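Local coordinates for charybdin (Charybdis maritima, PDB 2B7U), which is a plant ribosome-inactivating protein, a single chain in which a mixed beta sheet packs with a largely helical region, at residues Asp76-Arg81 with Ala168-Asp173; Asp127-Ser132 with Leu190-Gln195; Lys200-Phe205 with Asn238-Val243; Met208-Asn213 with Val243-Asp248. All blocks are in the same frame, centred on the assembly; numbering follows the deposited sequence. Where two conformers were deposited one is given.

Contact 1: Asp76-Arg81 with Ala168-Asp173; sequences DDLVLR and ATRFVD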
loop_
_atom_site.group_PDB
_atom_site.type_symbol
_atom_site.label_atom_id
_atom_site.label_comp_id
_atom_site.label_asym_id
_atom_site.label_seq_id
_atom_site.Cartn_x
_atom_site.Cartn_y
_atom_site.Cartn_z
ATOM N N ASP A 76 -2.374 -2.464 9.419
ATOM C CA ASP A 76 -1.353 -3.463 9.720
ATOM C C ASP A 76 -0.674 -4.037 8.482
ATOM O O ASP A 76 0.485 -4.398 8.529
ATOM C CB ASP A 76 -1.905 -4.563 10.648
ATOM C CG ASP A 76 -3.144 -5.240 10.103
ATOM O OD1 ASP A 76 -3.740 -4.754 9.108
ATOM O OD2 ASP A 76 -3.546 -6.245 10.717
ATOM N N ASP A 77 -1.371 -4.133 7.361
ATOM C CA ASP A 77 -0.742 -4.656 6.151
ATOM C C ASP A 77 -0.822 -3.755 4.922
ATOM O O ASP A 77 -0.324 -4.138 3.872
ATOM C CB ASP A 77 -1.246 -6.078 5.862
ATOM C CG ASP A 77 -2.693 -6.129 5.492
ATOM O OD1 ASP A 77 -3.231 -7.252 5.291
ATOM O OD2 ASP A 77 -3.326 -5.066 5.387
ATOM N N LEU A 78 -1.387 -2.558 5.073
ATOM C CA LEU A 78 -1.517 -1.567 4.017
ATOM C C LEU A 78 -2.315 -2.039 2.797
ATOM O O LEU A 78 -2.183 -1.500 1.701
ATOM C CB LEU A 78 -0.136 -1.021 3.609
ATOM C CG LEU A 78 0.603 -0.320 4.741
ATOM C CD1 LEU A 78 1.927 0.292 4.230
ATOM C CD2 LEU A 78 -0.233 0.716 5.433
ATOM N N VAL A 79 -3.213 -2.987 3.018
ATOM C CA VAL A 79 -4.067 -3.490 1.972
ATOM C C VAL A 79 -5.329 -2.612 1.866
ATOM O O VAL A 79 -5.983 -2.281 2.855
ATOM C CB VAL A 79 -4.443 -4.954 2.229
ATOM C CG1 VAL A 79 -5.488 -5.444 1.266
ATOM C CG2 VAL A 79 -3.208 -5.849 2.119
ATOM N N LEU A 80 -5.657 -2.239 0.643
ATOM C CA LEU A 80 -6.850 -1.435 0.384
ATOM C C LEU A 80 -8.095 -2.286 0.671
ATOM O O LEU A 80 -8.203 -3.433 0.223
ATOM C CB LEU A 80 -6.802 -0.938 -1.071
ATOM C CG LEU A 80 -7.480 0.393 -1.399
ATOM C CD1 LEU A 80 -6.836 1.044 -2.606
ATOM C CD2 LEU A 80 -8.966 0.150 -1.641
ATOM N N ARG A 81 -9.056 -1.747 1.420
ATOM C CA ARG A 81 -10.267 -2.508 1.729
ATOM C C ARG A 81 -11.549 -1.967 1.109
ATOM O O ARG A 81 -12.511 -2.723 0.882
ATOM C CB ARG A 81 -10.461 -2.618 3.244
ATOM C CG ARG A 81 -11.638 -3.500 3.721
ATOM C CD ARG A 81 -11.655 -4.854 3.080
ATOM N NE ARG A 81 -10.412 -5.588 3.294
ATOM C CZ ARG A 81 -9.948 -6.538 2.482
ATOM N NH1 ARG A 81 -10.633 -6.909 1.403
ATOM N NH2 ARG A 81 -8.808 -7.143 2.754
ATOM N N ALA A 168 4.206 2.747 -2.713
ATOM C CA ALA A 168 5.157 3.839 -2.448
ATOM C C ALA A 168 5.482 3.973 -0.958
ATOM O O ALA A 168 6.634 4.212 -0.585
ATOM C CB ALA A 168 4.611 5.155 -2.994
ATOM N N THR A 169 4.483 3.785 -0.096
ATOM C CA THR A 169 4.687 3.829 1.352
ATOM C C THR A 169 5.598 2.674 1.789
ATOM O O THR A 169 6.537 2.864 2.558
ATOM C CB THR A 169 3.339 3.800 2.073
ATOM O OG1 THR A 169 2.640 5.032 1.785
ATOM C CG2 THR A 169 3.470 3.675 3.559
ATOM N N ARG A 170 5.378 1.515 1.205
ATOM C CA ARG A 170 6.188 0.324 1.549
ATOM C C ARG A 170 7.642 0.399 1.099
ATOM O O ARG A 170 8.504 -0.168 1.770
ATOM C CB ARG A 170 5.555 -0.923 0.971
ATOM C CG ARG A 170 4.202 -1.333 1.504
ATOM C CD ARG A 170 3.642 -2.477 0.665
ATOM N NE ARG A 170 2.420 -3.023 1.245
ATOM C CZ ARG A 170 1.296 -3.270 0.575
ATOM N NH1 ARG A 170 1.225 -3.065 -0.732
ATOM N NH2 ARG A 170 0.254 -3.772 1.207
ATOM N N PHE A 171 7.932 1.008 -0.049
ATOM C CA PHE A 171 9.281 0.947 -0.645
ATOM C C PHE A 171 9.839 2.290 -1.045
ATOM O O PHE A 171 9.217 3.033 -1.792
ATOM C CB PHE A 171 9.284 0.034 -1.868
ATOM C CG PHE A 171 9.093 -1.426 -1.525
ATOM C CD1 PHE A 171 10.151 -2.152 -1.013
ATOM C CD2 PHE A 171 7.877 -2.039 -1.694
ATOM C CE1 PHE A 171 9.968 -3.488 -0.700
ATOM C CE2 PHE A 171 7.692 -3.373 -1.370
ATOM C CZ PHE A 171 8.743 -4.094 -0.884
ATOM N N VAL A 172 11.035 2.581 -0.557
ATOM C CA VAL A 172 11.749 3.807 -0.879
ATOM C C VAL A 172 11.880 4.045 -2.373
ATOM O O VAL A 172 11.619 5.158 -2.850
ATOM C CB VAL A 172 13.160 3.780 -0.195
ATOM C CG1 VAL A 172 14.008 4.980 -0.622
ATOM C CG2 VAL A 172 12.976 3.726 1.342
ATOM N N ASP A 173 12.287 3.023 -3.109
ATOM C CA ASP A 173 12.619 3.181 -4.543
ATOM C C ASP A 173 11.350 3.434 -5.359
ATOM O O ASP A 173 11.398 4.103 -6.402
ATOM C CB ASP A 173 13.340 1.943 -5.079
ATOM C CG ASP A 173 14.727 1.792 -4.505
ATOM O OD1 ASP A 173 15.532 2.727 -4.686
ATOM O OD2 ASP A 173 14.990 0.761 -3.856
#
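A family hallmark of ribosome-inactivating proteins, the Glu-Ala-x-Arg segment near the end of a central helix, meets the loop before strand 80-84 here, where Arg170 reaches across to the backbone of Asp77. Arg170 NH2 gives a hydrogen bond of 2.8 Å to Asp77 O, with an N-H...O angle of 156°. The oxygen lies in the guanidinium plane, at its edge, and the donor in turn lies in the carbonyl plane. Arg170 can span the gap because its chain runs extended from CG to NE. Leu78 O is 3.4 Å from Arg170 NH2, but the angle is too poor for a bond.

The other amino group, NH1, forms a salt bridge with Glu167, the first residue of the hallmark, and Trp202 adds a cation-pi contact. In relatives this helix end lines the active-site cleft, and the arrangement in charybdin is consistent with that.

Leu78 packs alongside Arg170, running in the opposite direction, its CB 3.7 Å from Arg170 NH2. Apolar contact comes from Leu78 CD1, 3.8 Å from Thr169 CG2 and 3.9 Å from the aliphatic Arg170 CG, although a second conformer of Leu78 makes these two values less certain. The loop has its own internal brace, an Asx turn in which Val79 N donates to Asp77 OD2 over 3.2 Å, meeting the carboxylate from above its plane.

Contact 2: Asp127-Ser132 with Leu190-Gln195; sequences DILDIS and LPQWMQ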
loop_
_atom_site.group_PDB
_atom_site.type_symbol
_atom_site.label_atom_id
_atom_site.label_comp_id
_atom_site.label_asym_id
_atom_site.label_seq_id
_atom_site.Cartn_x
_atom_site.Cartn_y
_atom_site.Cartn_z
ATOM N N ASP A 127 -3.067 -4.974 -17.370
ATOM C CA ASP A 127 -1.919 -5.371 -16.543
ATOM C C ASP A 127 -1.383 -4.210 -15.698
ATOM O O ASP A 127 -1.392 -3.053 -16.137
ATOM C CB ASP A 127 -0.800 -5.912 -17.435
ATOM C CG ASP A 127 -1.211 -7.162 -18.207
ATOM O OD1 ASP A 127 -0.802 -7.296 -19.391
ATOM O OD2 ASP A 127 -1.944 -8.010 -17.629
ATOM N N ILE A 128 -0.913 -4.524 -14.490
ATOM C CA ILE A 128 -0.353 -3.509 -13.589
ATOM C C ILE A 128 0.770 -2.731 -14.281
ATOM O O ILE A 128 0.871 -1.513 -14.130
ATOM C CB ILE A 128 0.137 -4.134 -12.237
ATOM C CG1 ILE A 128 -0.964 -4.059 -11.177
ATOM C CG2 ILE A 128 1.341 -3.404 -11.641
ATOM C CD1 ILE A 128 -2.225 -4.707 -11.564
ATOM N N LEU A 129 1.584 -3.431 -15.060
ATOM C CA LEU A 129 2.714 -2.814 -15.737
ATOM C C LEU A 129 2.327 -1.973 -16.955
ATOM O O LEU A 129 3.183 -1.275 -17.499
ATOM C CB LEU A 129 3.743 -3.882 -16.135
ATOM C CG LEU A 129 4.398 -4.630 -14.966
ATOM C CD1 LEU A 129 5.424 -5.637 -15.476
ATOM C CD2 LEU A 129 5.057 -3.684 -13.950
ATOM N N ASP A 130 1.057 -2.018 -17.370
ATOM C CA ASP A 130 0.606 -1.296 -18.562
ATOM C C ASP A 130 -0.241 -0.082 -18.192
ATOM O O ASP A 130 -0.830 0.573 -19.063
ATOM C CB ASP A 130 -0.175 -2.241 -19.486
ATOM C CG ASP A 130 0.734 -3.235 -20.219
ATOM O OD1 ASP A 130 1.933 -2.933 -20.450
ATOM O OD2 ASP A 130 0.243 -4.332 -20.584
ATOM N N ILE A 131 -0.303 0.205 -16.896
ATOM C CA ILE A 131 -1.065 1.323 -16.362
ATOM C C ILE A 131 -0.115 2.470 -16.042
ATOM O O ILE A 131 1.017 2.249 -15.607
ATOM C CB ILE A 131 -1.833 0.867 -15.095
ATOM C CG1 ILE A 131 -2.946 -0.106 -15.493
ATOM C CG2 ILE A 131 -2.396 2.056 -14.307
ATOM C CD1 ILE A 131 -3.614 -0.798 -14.343
ATOM N N SER A 132 -0.576 3.703 -16.242
ATOM C CA SER A 132 0.271 4.862 -15.989
ATOM C C SER A 132 0.066 5.370 -14.583
ATOM O O SER A 132 -1.059 5.369 -14.079
ATOM C CB SER A 132 -0.027 5.992 -16.983
ATOM O OG SER A 132 0.795 7.117 -16.690
ATOM N N LEU A 190 5.703 1.492 -14.078
ATOM C CA LEU A 190 6.426 0.896 -12.965
ATOM C C LEU A 190 7.449 -0.080 -13.540
ATOM O O LEU A 190 7.061 -0.968 -14.282
ATOM C CB LEU A 190 5.435 0.145 -12.088
ATOM C CG LEU A 190 5.983 -0.615 -10.880
ATOM C CD1 LEU A 190 6.259 0.330 -9.723
ATOM C CD2 LEU A 190 5.003 -1.684 -10.472
ATOM N N PRO A 191 8.749 0.080 -13.213
ATOM C CA PRO A 191 9.742 -0.895 -13.662
ATOM C C PRO A 191 9.414 -2.300 -13.166
ATOM O O PRO A 191 8.969 -2.454 -12.043
ATOM C CB PRO A 191 11.043 -0.387 -13.039
ATOM C CG PRO A 191 10.806 1.069 -12.821
ATOM C CD PRO A 191 9.381 1.178 -12.459
ATOM N N GLN A 192 9.638 -3.311 -13.999
ATOM C CA GLN A 192 9.277 -4.684 -13.646
ATOM C C GLN A 192 9.984 -5.148 -12.370
ATOM O O GLN A 192 9.408 -5.897 -11.577
ATOM C CB GLN A 192 9.570 -5.651 -14.810
ATOM C CG GLN A 192 8.911 -7.025 -14.626
ATOM C CD GLN A 192 8.856 -7.841 -15.915
ATOM O OE1 GLN A 192 7.933 -8.643 -16.121
ATOM N NE2 GLN A 192 9.845 -7.652 -16.776
ATOM N N TRP A 193 11.218 -4.705 -12.145
ATOM C CA TRP A 193 11.940 -5.144 -10.953
ATOM C C TRP A 193 11.256 -4.665 -9.671
ATOM O O TRP A 193 11.279 -5.346 -8.633
ATOM C CB TRP A 193 13.403 -4.724 -11.003
ATOM C CG TRP A 193 13.743 -3.295 -10.709
ATOM C CD1 TRP A 193 13.884 -2.274 -11.618
ATOM C CD2 TRP A 193 14.032 -2.736 -9.430
ATOM N NE1 TRP A 193 14.240 -1.117 -10.964
ATOM C CE2 TRP A 193 14.345 -1.375 -9.622
ATOM C CE3 TRP A 193 14.060 -3.251 -8.134
ATOM C CZ2 TRP A 193 14.675 -0.534 -8.564
ATOM C CZ3 TRP A 193 14.403 -2.411 -7.095
ATOM C CH2 TRP A 193 14.698 -1.072 -7.316
ATOM N N MET A 194 10.658 -3.478 -9.735
ATOM C CA MET A 194 9.903 -2.945 -8.596
ATOM C C MET A 194 8.629 -3.755 -8.354
ATOM O O MET A 194 8.235 -3.969 -7.206
ATOM C CB MET A 194 9.595 -1.463 -8.793
ATOM C CG MET A 194 10.822 -0.623 -8.759
ATOM S SD MET A 194 10.492 1.140 -8.891
ATOM C CE MET A 194 12.186 1.731 -8.996
ATOM N N GLN A 195 7.967 -4.213 -9.404
ATOM C CA GLN A 195 6.852 -5.151 -9.213
ATOM C C GLN A 195 7.310 -6.500 -8.631
ATOM O O GLN A 195 6.816 -6.994 -7.594
ATOM C CB GLN A 195 6.141 -5.389 -10.543
ATOM C CG GLN A 195 4.966 -6.340 -10.404
ATOM C CD GLN A 195 4.434 -6.781 -11.734
ATOM O OE1 GLN A 195 5.167 -7.329 -12.559
ATOM N NE2 GLN A 195 3.161 -6.554 -11.958
HETATM O O HOH W 1 3.328 0.671 -15.294
HETATM O O HOH W 2 1.785 -6.812 -14.282
#
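Leu129 packs against the start of helix 192-199 in a contact of apolar groups and shared water, partly buried and set well away from the middle of the chain; the loop that carries it links helices 117-124 and 135-147. Leu129 CD2 rests 3.4 Å from Leu190 O and 4.0 Å from Leu190 CD2, while Leu129 CD1 meets Gln192 CG at 3.8 Å and Gln195 OE1 at 3.4 Å. Gln192 crosses Leu129 at about a right angle. Gln195 crosses it at a slant, its CG anti to the backbone N (chi1 -179°) and the chain extended beyond, which carries the amide over to the loop. There Gln195 NE2 approaches Ile128 CG2 to 3.7 Å.

No direct hydrogen bond joins the segments; water does the polar work. One molecule accepts from Gln195 NE2 at 2.7 Å and, weakly, from Leu129 N. Another accepts from Leu190 N at 2.8 Å and is placed to donate to Ile131 O and, weakly, to Leu129 O, though more acceptors lie in reach than it has protons. Behind the loop, Ile128 and Ile131 turn to helix 151-170, and Leu190 touches Phe178 of helix 172-180. The result is a loop with a short 3-10 turn lying against the first turn of a helix, with Pro191 at the N-cap, within the helical part of the ribosome-inactivating fold.

Contact 3: Lys200-Phe205 with Asn238-Val243; sequences KNWVRF and NFLGIV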
loop_
_atom_site.group_PDB
_atom_site.type_symbol
_atom_site.label_atom_id
_atom_site.label_comp_id
_atom_site.label_asym_id
_atom_site.label_seq_id
_atom_site.Cartn_x
_atom_site.Cartn_y
_atom_site.Cartn_z
ATOM N N LYS A 200 6.147 -7.861 -4.653
ATOM C CA LYS A 200 5.734 -9.235 -4.362
ATOM C C LYS A 200 6.387 -9.815 -3.122
ATOM O O LYS A 200 5.917 -10.849 -2.625
ATOM C CB LYS A 200 5.946 -10.127 -5.585
ATOM C CG LYS A 200 4.956 -9.957 -6.770
ATOM C CD LYS A 200 4.076 -8.721 -6.763
ATOM C CE LYS A 200 2.816 -8.895 -5.918
ATOM N NZ LYS A 200 2.410 -7.630 -5.191
ATOM N N ASN A 201 7.439 -9.156 -2.632
ATOM C CA ASN A 201 8.274 -9.700 -1.539
ATOM C C ASN A 201 8.173 -8.888 -0.243
ATOM O O ASN A 201 8.930 -9.132 0.696
ATOM C CB ASN A 201 9.729 -9.737 -1.979
ATOM C CG ASN A 201 9.990 -10.817 -3.011
ATOM O OD1 ASN A 201 10.709 -10.601 -4.008
ATOM N ND2 ASN A 201 9.408 -11.979 -2.796
ATOM N N TRP A 202 7.316 -7.874 -0.197
ATOM C CA TRP A 202 7.234 -7.030 1.017
ATOM C C TRP A 202 6.969 -7.841 2.276
ATOM O O TRP A 202 7.584 -7.600 3.296
ATOM C CB TRP A 202 6.160 -5.950 0.895
ATOM C CG TRP A 202 6.092 -4.987 2.058
ATOM C CD1 TRP A 202 7.048 -4.107 2.442
ATOM C CD2 TRP A 202 5.010 -4.845 2.972
ATOM N NE1 TRP A 202 6.615 -3.390 3.548
ATOM C CE2 TRP A 202 5.357 -3.815 3.870
ATOM C CE3 TRP A 202 3.750 -5.451 3.086
ATOM C CZ2 TRP A 202 4.489 -3.377 4.879
ATOM C CZ3 TRP A 202 2.883 -5.012 4.091
ATOM C CH2 TRP A 202 3.265 -3.980 4.960
ATOM N N VAL A 203 6.050 -8.782 2.188
ATOM C CA VAL A 203 5.664 -9.573 3.352
ATOM C C VAL A 203 6.863 -10.428 3.773
ATOM O O VAL A 203 7.235 -10.482 4.959
ATOM C CB VAL A 203 4.417 -10.443 3.037
ATOM C CG1 VAL A 203 4.183 -11.409 4.131
ATOM C CG2 VAL A 203 3.226 -9.547 2.807
ATOM N N ARG A 204 7.471 -11.114 2.807
ATOM C CA ARG A 204 8.637 -11.975 3.078
ATOM C C ARG A 204 9.842 -11.167 3.597
ATOM O O ARG A 204 10.502 -11.555 4.568
ATOM C CB ARG A 204 9.048 -12.701 1.810
ATOM C CG ARG A 204 8.252 -13.901 1.431
ATOM C CD ARG A 204 9.192 -14.889 0.687
ATOM N NE ARG A 204 9.915 -14.194 -0.374
ATOM C CZ ARG A 204 11.232 -14.222 -0.602
ATOM N NH1 ARG A 204 12.076 -14.965 0.107
ATOM N NH2 ARG A 204 11.721 -13.509 -1.600
ATOM N N PHE A 205 10.158 -10.047 2.950
ATOM C CA PHE A 205 11.267 -9.201 3.393
ATOM C C PHE A 205 11.021 -8.638 4.794
ATOM O O PHE A 205 11.954 -8.579 5.620
ATOM C CB PHE A 205 11.452 -8.020 2.424
ATOM C CG PHE A 205 12.013 -8.377 1.062
ATOM C CD1 PHE A 205 12.006 -7.413 0.045
ATOM C CD2 PHE A 205 12.565 -9.605 0.789
ATOM C CE1 PHE A 205 12.558 -7.694 -1.204
ATOM C CE2 PHE A 205 13.116 -9.881 -0.477
ATOM C CZ PHE A 205 13.107 -8.917 -1.444
ATOM N N ASN A 238 17.149 -1.148 4.054
ATOM C CA ASN A 238 17.334 0.117 3.334
ATOM C C ASN A 238 16.336 0.287 2.193
ATOM O O ASN A 238 16.017 1.430 1.799
ATOM C CB ASN A 238 18.748 0.200 2.771
ATOM C CG ASN A 238 19.817 0.525 3.820
ATOM O OD1 ASN A 238 21.011 0.347 3.541
ATOM N ND2 ASN A 238 19.416 1.007 5.012
ATOM N N PHE A 239 15.824 -0.821 1.657
ATOM C CA PHE A 239 14.791 -0.754 0.607
ATOM C C PHE A 239 13.401 -0.414 1.130
ATOM O O PHE A 239 12.564 0.074 0.360
ATOM C CB PHE A 239 14.700 -2.087 -0.152
ATOM C CG PHE A 239 15.879 -2.363 -1.029
ATOM C CD1 PHE A 239 17.042 -2.899 -0.494
ATOM C CD2 PHE A 239 15.838 -2.057 -2.390
ATOM C CE1 PHE A 239 18.159 -3.151 -1.304
ATOM C CE2 PHE A 239 16.948 -2.322 -3.210
ATOM C CZ PHE A 239 18.108 -2.872 -2.646
ATOM N N LEU A 240 13.124 -0.701 2.401
ATOM C CA LEU A 240 11.765 -0.569 2.912
ATOM C C LEU A 240 11.505 0.784 3.547
ATOM O O LEU A 240 12.323 1.326 4.269
ATOM C CB LEU A 240 11.436 -1.656 3.947
ATOM C CG LEU A 240 11.011 -2.996 3.344
ATOM C CD1 LEU A 240 12.132 -3.673 2.587
ATOM C CD2 LEU A 240 10.405 -3.971 4.358
ATOM N N GLY A 241 10.372 1.351 3.224
ATOM C CA GLY A 241 9.875 2.541 3.873
ATOM C C GLY A 241 9.157 2.301 5.179
ATOM O O GLY A 241 9.066 3.187 6.041
ATOM N N ILE A 242 8.569 1.112 5.297
ATOM C CA ILE A 242 7.834 0.687 6.482
ATOM C C ILE A 242 7.792 -0.849 6.451
ATOM O O ILE A 242 7.841 -1.455 5.379
ATOM C CB ILE A 242 6.429 1.395 6.568
ATOM C CG1 ILE A 242 5.819 1.223 7.971
ATOM C CG2 ILE A 242 5.512 0.894 5.482
ATOM C CD1 ILE A 242 4.859 2.307 8.312
ATOM N N VAL A 243 7.761 -1.455 7.625
ATOM C CA VAL A 243 7.922 -2.898 7.798
ATOM C C VAL A 243 6.665 -3.561 8.357
ATOM O O VAL A 243 6.153 -3.106 9.371
ATOM C CB VAL A 243 9.113 -3.180 8.747
ATOM C CG1 VAL A 243 9.332 -4.650 8.871
ATOM C CG2 VAL A 243 10.377 -2.445 8.263
#
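Trp202 supplies the one hydrogen bond of this buried contact, through the N-H of its indole. Trp202 NE1 donates to Ile242 O over 2.9 Å, nearly straight at 164°. The carbonyl oxygen sits in the ring plane, at the edge, although the donor is tilted 26° from the carbonyl plane. With CG anti to the backbone N (chi1 -176°), the indole swings out from the first turn of helix 202-214 to meet the loop, and the bond restrains its rotation.

Packing contacts flank that bond. Leu240 crosses the indole obliquely, its apolar CD2 being 3.9 Å from both CD1 and NE1 of Trp202. On the six-membered part, CZ2 of Trp202 comes within 4.1 Å of a backbone carbon, Val243 C, and 4.4 Å of the apolar Ile242 CG2. One turn further along the helix, Phe205 CB approaches another apolar partner, Leu240 CD1.

The same indole meets the ring of Phe171. A tryptophan at the start of a helix, set against the arginine of the Glu-Ala-x-Arg segment, here Arg170, is a recognised feature of ribosome-inactivating proteins, in whose relatives it belongs to the active-site cleft.

Contact 4: Met208-Asn213 with Val243-Asp248; sequences MILKSN and VEQHPD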
loop_
_atom_site.group_PDB
_atom_site.type_symbol
_atom_site.label_atom_id
_atom_site.label_comp_id
_atom_site.label_asym_id
_atom_site.label_seq_id
_atom_site.Cartn_x
_atom_site.Cartn_y
_atom_site.Cartn_z
ATOM N N MET A 208 11.783 -11.448 7.182
ATOM C CA MET A 208 13.232 -11.702 7.305
ATOM C C MET A 208 13.932 -10.670 8.187
ATOM O O MET A 208 14.846 -10.985 8.976
ATOM C CB MET A 208 13.934 -11.689 5.936
ATOM C CG MET A 208 13.513 -12.753 5.014
ATOM S SD MET A 208 14.269 -12.472 3.386
ATOM C CE MET A 208 13.298 -13.619 2.470
ATOM N N ILE A 209 13.556 -9.412 8.011
ATOM C CA ILE A 209 14.166 -8.285 8.747
ATOM C C ILE A 209 13.821 -8.366 10.232
ATOM O O ILE A 209 14.725 -8.318 11.076
ATOM C CB ILE A 209 13.724 -6.954 8.151
ATOM C CG1 ILE A 209 14.355 -6.798 6.754
ATOM C CG2 ILE A 209 14.119 -5.775 9.047
ATOM C CD1 ILE A 209 13.638 -5.793 5.924
ATOM N N LEU A 210 12.546 -8.530 10.573
ATOM C CA LEU A 210 12.174 -8.577 11.985
ATOM C C LEU A 210 12.642 -9.875 12.646
ATOM O O LEU A 210 13.033 -9.869 13.802
ATOM C CB LEU A 210 10.679 -8.411 12.161
ATOM C CG LEU A 210 10.147 -7.049 11.771
ATOM C CD1 LEU A 210 8.695 -6.946 12.164
ATOM C CD2 LEU A 210 10.955 -5.924 12.423
ATOM N N LYS A 211 12.606 -10.989 11.923
ATOM C CA LYS A 211 13.081 -12.242 12.521
ATOM C C LYS A 211 14.588 -12.156 12.742
ATOM O O LYS A 211 15.103 -12.664 13.770
ATOM C CB LYS A 211 12.642 -13.471 11.692
ATOM C CG LYS A 211 12.630 -14.752 12.505
ATOM C CD LYS A 211 11.473 -14.866 13.445
ATOM C CE LYS A 211 11.521 -16.198 14.184
ATOM N NZ LYS A 211 10.427 -16.329 15.159
ATOM N N SER A 212 15.332 -11.526 11.826
ATOM C CA SER A 212 16.767 -11.315 12.013
ATOM C C SER A 212 17.041 -10.488 13.276
ATOM O O SER A 212 17.975 -10.797 14.032
ATOM C CB SER A 212 17.399 -10.632 10.807
ATOM O OG SER A 212 17.459 -11.546 9.730
ATOM N N ASN A 213 16.244 -9.454 13.517
ATOM C CA ASN A 213 16.438 -8.586 14.684
ATOM C C ASN A 213 16.107 -9.298 15.988
ATOM O O ASN A 213 16.714 -9.020 17.012
ATOM C CB ASN A 213 15.588 -7.322 14.533
ATOM C CG ASN A 213 15.948 -6.209 15.535
ATOM O OD1 ASN A 213 17.061 -5.719 15.552
ATOM N ND2 ASN A 213 14.969 -5.768 16.301
ATOM N N VAL A 243 7.761 -1.455 7.625
ATOM C CA VAL A 243 7.922 -2.898 7.798
ATOM C C VAL A 243 6.665 -3.561 8.357
ATOM O O VAL A 243 6.153 -3.106 9.371
ATOM C CB VAL A 243 9.113 -3.180 8.747
ATOM C CG1 VAL A 243 9.332 -4.650 8.871
ATOM C CG2 VAL A 243 10.377 -2.445 8.263
ATOM N N GLU A 244 6.176 -4.634 7.727
ATOM C CA GLU A 244 5.052 -5.386 8.274
ATOM C C GLU A 244 5.484 -6.174 9.504
ATOM O O GLU A 244 6.623 -6.599 9.567
ATOM C CB GLU A 244 4.533 -6.369 7.217
ATOM C CG GLU A 244 3.158 -6.827 7.511
ATOM C CD GLU A 244 2.665 -7.889 6.587
ATOM O OE1 GLU A 244 3.372 -8.877 6.384
ATOM O OE2 GLU A 244 1.509 -7.757 6.097
ATOM N N GLN A 245 4.580 -6.400 10.460
ATOM C CA GLN A 245 4.923 -7.115 11.708
ATOM C C GLN A 245 4.037 -8.338 11.896
ATOM O O GLN A 245 2.996 -8.263 12.527
ATOM C CB GLN A 245 4.795 -6.180 12.918
ATOM C CG GLN A 245 5.342 -6.822 14.178
ATOM C CD GLN A 245 5.278 -5.953 15.413
ATOM O OE1 GLN A 245 5.907 -6.312 16.415
ATOM N NE2 GLN A 245 4.549 -4.815 15.364
ATOM N N HIS A 246 4.468 -9.470 11.350
ATOM C CA HIS A 246 3.762 -10.729 11.520
ATOM C C HIS A 246 3.957 -11.271 12.961
ATOM O O HIS A 246 5.042 -11.171 13.523
ATOM C CB HIS A 246 4.278 -11.735 10.488
ATOM C CG HIS A 246 3.475 -12.993 10.423
ATOM N ND1 HIS A 246 2.586 -13.265 9.404
ATOM C CD2 HIS A 246 3.409 -14.043 11.269
ATOM C CE1 HIS A 246 2.010 -14.432 9.630
ATOM N NE2 HIS A 246 2.498 -14.929 10.749
ATOM N N PRO A 247 2.897 -11.806 13.593
ATOM C CA PRO A 247 3.020 -12.373 14.951
ATOM C C PRO A 247 4.124 -13.411 15.156
ATOM O O PRO A 247 4.654 -13.526 16.255
ATOM C CB PRO A 247 1.658 -13.027 15.189
ATOM C CG PRO A 247 0.742 -12.253 14.356
ATOM C CD PRO A 247 1.500 -11.854 13.121
ATOM N N ASP A 248 4.436 -14.195 14.134
ATOM C CA ASP A 248 5.551 -15.149 14.220
ATOM C C ASP A 248 6.883 -14.485 14.572
ATOM O O ASP A 248 7.771 -15.141 15.102
ATOM C CB ASP A 248 5.732 -15.933 12.925
ATOM C CG ASP A 248 4.595 -16.933 12.646
ATOM O OD1 ASP A 248 4.648 -17.545 11.548
ATOM O OD2 ASP A 248 3.682 -17.119 13.485
#
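Leu210 makes the apolar part of this contact, pressing one side of helix 202-214 against the chain from Val243 to Gln245. Leu210 CG lies 3.9 Å from Val243 CG1, the two side chains sliding past each other in opposite directions. Leu210 CD1 goes further, coming 3.3 Å from Glu244 O, 3.8 Å from Gln245 CA and 3.9 Å from Gln245 CG.

The polar link is made by Lys211. Its CG is anti to the backbone N (chi1 -158°) and the chain bends at the next bond (chi2 75°), bringing Lys211 NZ to Asp248 O for a hydrogen bond of 2.9 Å. The lysine thus meets the backbone of Asp248; the carboxylate is distant, with Asp248 OD1 6.9 Å from Lys211 NZ. Within the helix, Ser212 OG bonds to Met208 O over 2.8 Å, joining the usual backbone donor, Ser212 N, from the opposite face of that carbonyl.

Gln245 directs its amide elsewhere, NE2 to Leu46 O and OE1 to Arg250. Around the contact, Trp38 of strand 38-40 touches both Leu210 and Gln245, and Ile209 packs on Leu40 of that strand and on helix 233-237, so that helix 202-214 lies with the 243-248 loop beside it and the short strand and helix as further neighbours.

Contacts 1 and 3 form the hub, their centres 9 Å apart: two probable backbone hydrogen bonds, Arg170 O with Gly241 N (2.8 Å) and Val172 N with Phe239 O (3.1 Å), join helix end to loop. In relatives this is the neighbourhood of the active-site cleft. Contact 4 continues along helix 202-214 from contact 3, sharing Val243, with centres 10 Å apart; its Glu244 also packs against Asp77 of contact 1. Contacts 2 and 4 are the most widely separated pair, about 27 Å between centres, and do not touch; contact 2 nevertheless touches contact 1 where Trp193 and Met194 pack on Asp173, whose OD1 is hydrogen-bonded to a MES molecule, probably from the crystallisation liquor.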